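Local coordinates for protein gluconate kinase (PDB 3GBT) that probably phosphorylates gluconate at the expense of ATP, as a gluconokinase of the FGGY family of carbohydrate kinases, at residues 163-168 and 215-220. Numbering follows the deposited sequence.
Sequences FRLTGK and FPIKTE
Two hydrogen bonds join K218 to L165 and K168 to F215, each ending on a backbone carbonyl oxygen. The first links main chains: K218 N donates to L165 O at 2.8 Å, with an N-H...O angle of 155° and the donor tilted moderately from the carbonyl plane. The same oxygen meets I217 CA at 3.3 Å, a CH...O contact, so consecutive residues of 215-220 converge on one acceptor. In the second, K168 NZ reaches F215 O at 2.9 Å; the amine sits above the carbonyl plane, 55° out of it, so it does not use a lone-pair direction. The K168 chain runs extended until a bend at chi4 (76°) turns its amine to this carbonyl, which belongs to the cis peptide bond between F215 and P216.

K218 also packs lengthwise against the helix end. Its CG lies 3.6 Å from L165 O, and a bend at chi3 takes CE to 3.1 Å from R164 O. Among side chains, I217 CG2 approaches L165 CD2 loosely, at 4.5 Å, beside F53 and Y221, which touch L165, and V222, which touches I217. T166 OG1 is buried near P216 O, 3.7 Å away, and has no hydrogen-bond partner in the model. R164 turns its guanidinium to the hydroxyls of Y160 and Y221.

G167, with positive phi, is the first residue after helix 157-166 to leave helical backbone angles, and K218 occupies the N-cap position of helix 219-224. The arrangement is thus a helix C-terminal turn packed against the segment between edge strand 213-214 and the next helix, within the FGGY N-terminal domain of actin-like ATPase fold and away from the nucleotide-binding residues.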
ATOM      1  N   PHE A 163      -2.288 -13.812 -16.580  1.00 44.81           N
ATOM      2  CA  PHE A 163      -2.921 -15.009 -17.121  1.00 46.84           C
ATOM      3  C   PHE A 163      -3.560 -14.732 -18.481  1.00 48.61           C
ATOM      4  O   PHE A 163      -3.518 -15.574 -19.376  1.00 51.06           O
ATOM      5  CB  PHE A 163      -3.954 -15.532 -16.128  1.00 48.45           C
ATOM      6  CG  PHE A 163      -4.796 -16.653 -16.652  1.00 49.03           C
ATOM      7  CD1 PHE A 163      -4.254 -17.911 -16.852  1.00 51.23           C
ATOM      8  CD2 PHE A 163      -6.143 -16.454 -16.914  1.00 48.74           C
ATOM      9  CE1 PHE A 163      -5.039 -18.952 -17.319  1.00 50.87           C
ATOM     10  CE2 PHE A 163      -6.933 -17.487 -17.384  1.00 53.78           C
ATOM     11  CZ  PHE A 163      -6.380 -18.739 -17.587  1.00 51.94           C
ATOM     12  N   ARG A 164      -4.137 -13.544 -18.640  1.00 47.66           N
ATOM     13  CA  ARG A 164      -4.682 -13.125 -19.931  1.00 46.64           C
ATOM     14  C   ARG A 164      -3.611 -13.092 -21.022  1.00 49.66           C
ATOM     15  O   ARG A 164      -3.880 -13.419 -22.176  1.00 53.52           O
ATOM     16  CB  ARG A 164      -5.333 -11.744 -19.822  1.00 44.77           C
ATOM     17  CG  ARG A 164      -6.633 -11.717 -19.033  1.00 47.28           C
ATOM     18  CD  ARG A 164      -7.739 -12.459 -19.757  1.00 46.89           C
ATOM     19  NE  ARG A 164      -7.911 -11.971 -21.122  1.00 47.47           N
ATOM     20  CZ  ARG A 164      -8.690 -10.948 -21.458  1.00 46.84           C
ATOM     21  NH1 ARG A 164      -9.375 -10.303 -20.519  1.00 47.68           N
ATOM     22  NH2 ARG A 164      -8.779 -10.568 -22.727  1.00 43.31           N
ATOM     23  N   LEU A 165      -2.402 -12.696 -20.648  1.00 47.08           N
ATOM     24  CA  LEU A 165      -1.345 -12.422 -21.610  1.00 47.54           C
ATOM     25  C   LEU A 165      -0.490 -13.642 -21.895  1.00 47.53           C
ATOM     26  O   LEU A 165       0.308 -13.655 -22.824  1.00 47.30           O
ATOM     27  CB  LEU A 165      -0.437 -11.325 -21.058  1.00 45.51           C
ATOM     28  CG  LEU A 165      -0.944  -9.887 -21.055  1.00 45.74           C
ATOM     29  CD1 LEU A 165      -0.189  -9.078 -20.023  1.00 38.70           C
ATOM     30  CD2 LEU A 165      -0.798  -9.271 -22.437  1.00 44.40           C
ATOM     31  N   THR A 166      -0.673 -14.677 -21.092  1.00 51.75           N
ATOM     32  CA  THR A 166       0.355 -15.687 -20.943  1.00 48.19           C
ATOM     33  C   THR A 166      -0.217 -17.096 -20.813  1.00 49.26           C
ATOM     34  O   THR A 166       0.451 -18.084 -21.123  1.00 49.31           O
ATOM     35  CB  THR A 166       1.192 -15.346 -19.695  1.00 46.67           C
ATOM     36  OG1 THR A 166       2.280 -14.491 -20.068  1.00 46.68           O
ATOM     37  CG2 THR A 166       1.732 -16.585 -19.047  1.00 51.40           C
ATOM     38  N   GLY A 167      -1.459 -17.185 -20.353  1.00 48.24           N
ATOM     39  CA  GLY A 167      -2.073 -18.465 -20.083  1.00 47.53           C
ATOM     40  C   GLY A 167      -1.480 -19.128 -18.853  1.00 50.03           C
ATOM     41  O   GLY A 167      -1.721 -20.307 -18.602  1.00 53.01           O
ATOM     42  N   LYS A 168      -0.705 -18.374 -18.078  1.00 49.60           N
ATOM     43  CA  LYS A 168      -0.145 -18.902 -16.832  1.00 49.73           C
ATOM     44  C   LYS A 168      -0.732 -18.243 -15.580  1.00 45.97           C
ATOM     45  O   LYS A 168      -0.981 -17.037 -15.548  1.00 46.91           O
ATOM     46  CB  LYS A 168       1.386 -18.828 -16.843  1.00 49.35           C
ATOM     47  CG  LYS A 168       2.006 -19.691 -17.940  1.00 51.77           C
ATOM     48  CD  LYS A 168       3.501 -19.472 -18.081  1.00 52.60           C
ATOM     49  CE  LYS A 168       4.054 -20.228 -19.289  1.00 55.28           C
ATOM     50  NZ  LYS A 168       3.730 -19.542 -20.578  1.00 57.86           N
ATOM     51  N   PHE A 215       6.955 -16.522 -19.714  1.00 55.63           N
ATOM     52  CA  PHE A 215       7.176 -16.550 -21.156  1.00 57.67           C
ATOM     53  C   PHE A 215       6.481 -17.795 -21.700  1.00 60.07           C
ATOM     54  O   PHE A 215       6.504 -18.847 -21.057  1.00 60.76           O
ATOM     55  CB  PHE A 215       8.685 -16.617 -21.428  1.00 56.43           C
ATOM     56  CG  PHE A 215       9.105 -16.080 -22.777  1.00 59.68           C
ATOM     57  CD1 PHE A 215       9.153 -14.716 -23.015  1.00 54.46           C
ATOM     58  CD2 PHE A 215       9.497 -16.946 -23.794  1.00 61.32           C
ATOM     59  CE1 PHE A 215       9.557 -14.219 -24.249  1.00 53.64           C
ATOM     60  CE2 PHE A 215       9.901 -16.458 -25.032  1.00 56.66           C
ATOM     61  CZ  PHE A 215       9.930 -15.092 -25.256  1.00 56.97           C
ATOM     62  N   PRO A 216       5.863 -17.682 -22.889  1.00 63.02           N
ATOM     63  CA  PRO A 216       5.860 -16.459 -23.687  1.00 58.40           C
ATOM     64  C   PRO A 216       4.524 -15.742 -23.580  1.00 54.63           C
ATOM     65  O   PRO A 216       3.564 -16.278 -23.013  1.00 50.79           O
ATOM     66  CB  PRO A 216       6.010 -16.987 -25.130  1.00 55.42           C
ATOM     67  CG  PRO A 216       5.810 -18.514 -25.040  1.00 53.22           C
ATOM     68  CD  PRO A 216       5.296 -18.802 -23.656  1.00 59.80           C
ATOM     69  N   ILE A 217       4.479 -14.542 -24.148  1.00 51.77           N
ATOM     70  CA  ILE A 217       3.246 -13.790 -24.308  1.00 51.68           C
ATOM     71  C   ILE A 217       2.469 -14.286 -25.533  1.00 53.12           C
ATOM     72  O   ILE A 217       3.018 -14.388 -26.633  1.00 53.03           O
ATOM     73  CB  ILE A 217       3.543 -12.286 -24.467  1.00 50.16           C
ATOM     74  CG1 ILE A 217       4.186 -11.740 -23.191  1.00 49.93           C
ATOM     75  CG2 ILE A 217       2.272 -11.520 -24.795  1.00 51.33           C
ATOM     76  CD1 ILE A 217       4.859 -10.388 -23.362  1.00 46.07           C
ATOM     77  N   LYS A 218       1.194 -14.601 -25.332  1.00 52.34           N
ATOM     78  CA  LYS A 218       0.332 -15.027 -26.429  1.00 52.39           C
ATOM     79  C   LYS A 218       0.432 -14.065 -27.613  1.00 53.47           C
ATOM     80  O   LYS A 218       0.420 -12.843 -27.441  1.00 52.90           O
ATOM     81  CB  LYS A 218      -1.113 -15.185 -25.949  1.00 47.38           C
ATOM     82  CG  LYS A 218      -1.245 -16.232 -24.856  1.00 48.71           C
ATOM     83  CD  LYS A 218      -2.663 -16.742 -24.698  1.00 51.91           C
ATOM     84  CE  LYS A 218      -3.620 -15.634 -24.297  1.00 54.66           C
ATOM     85  NZ  LYS A 218      -4.800 -16.181 -23.561  1.00 56.18           N
ATOM     86  N   THR A 219       0.541 -14.636 -28.810  1.00 53.47           N
ATOM     87  CA  THR A 219       0.814 -13.880 -30.027  1.00 52.68           C
ATOM     88  C   THR A 219      -0.224 -12.796 -30.266  1.00 50.66           C
ATOM     89  O   THR A 219       0.088 -11.718 -30.771  1.00 51.93           O
ATOM     90  CB  THR A 219       0.873 -14.814 -31.251  1.00 54.76           C
ATOM     91  OG1 THR A 219       1.702 -15.943 -30.944  1.00 57.13           O
ATOM     92  CG2 THR A 219       1.449 -14.086 -32.460  1.00 53.10           C
ATOM     93  N   GLU A 220      -1.461 -13.099 -29.903  1.00 51.56           N
ATOM     94  CA  GLU A 220      -2.551 -12.140 -29.990  1.00 53.43           C
ATOM     95  C   GLU A 220      -2.138 -10.770 -29.443  1.00 57.49           C
ATOM     96  O   GLU A 220      -2.332  -9.739 -30.096  1.00 61.68           O
ATOM     97  CB  GLU A 220      -3.759 -12.684 -29.229  1.00 50.59           C
ATOM     98  CG  GLU A 220      -4.922 -11.733 -29.096  1.00 56.70           C
ATOM     99  CD  GLU A 220      -6.035 -12.327 -28.253  1.00 60.95           C
ATOM    100  OE1 GLU A 220      -5.874 -13.485 -27.795  1.00 59.47           O
ATOM    101  OE2 GLU A 220      -7.064 -11.641 -28.050  1.00 60.67           O
TER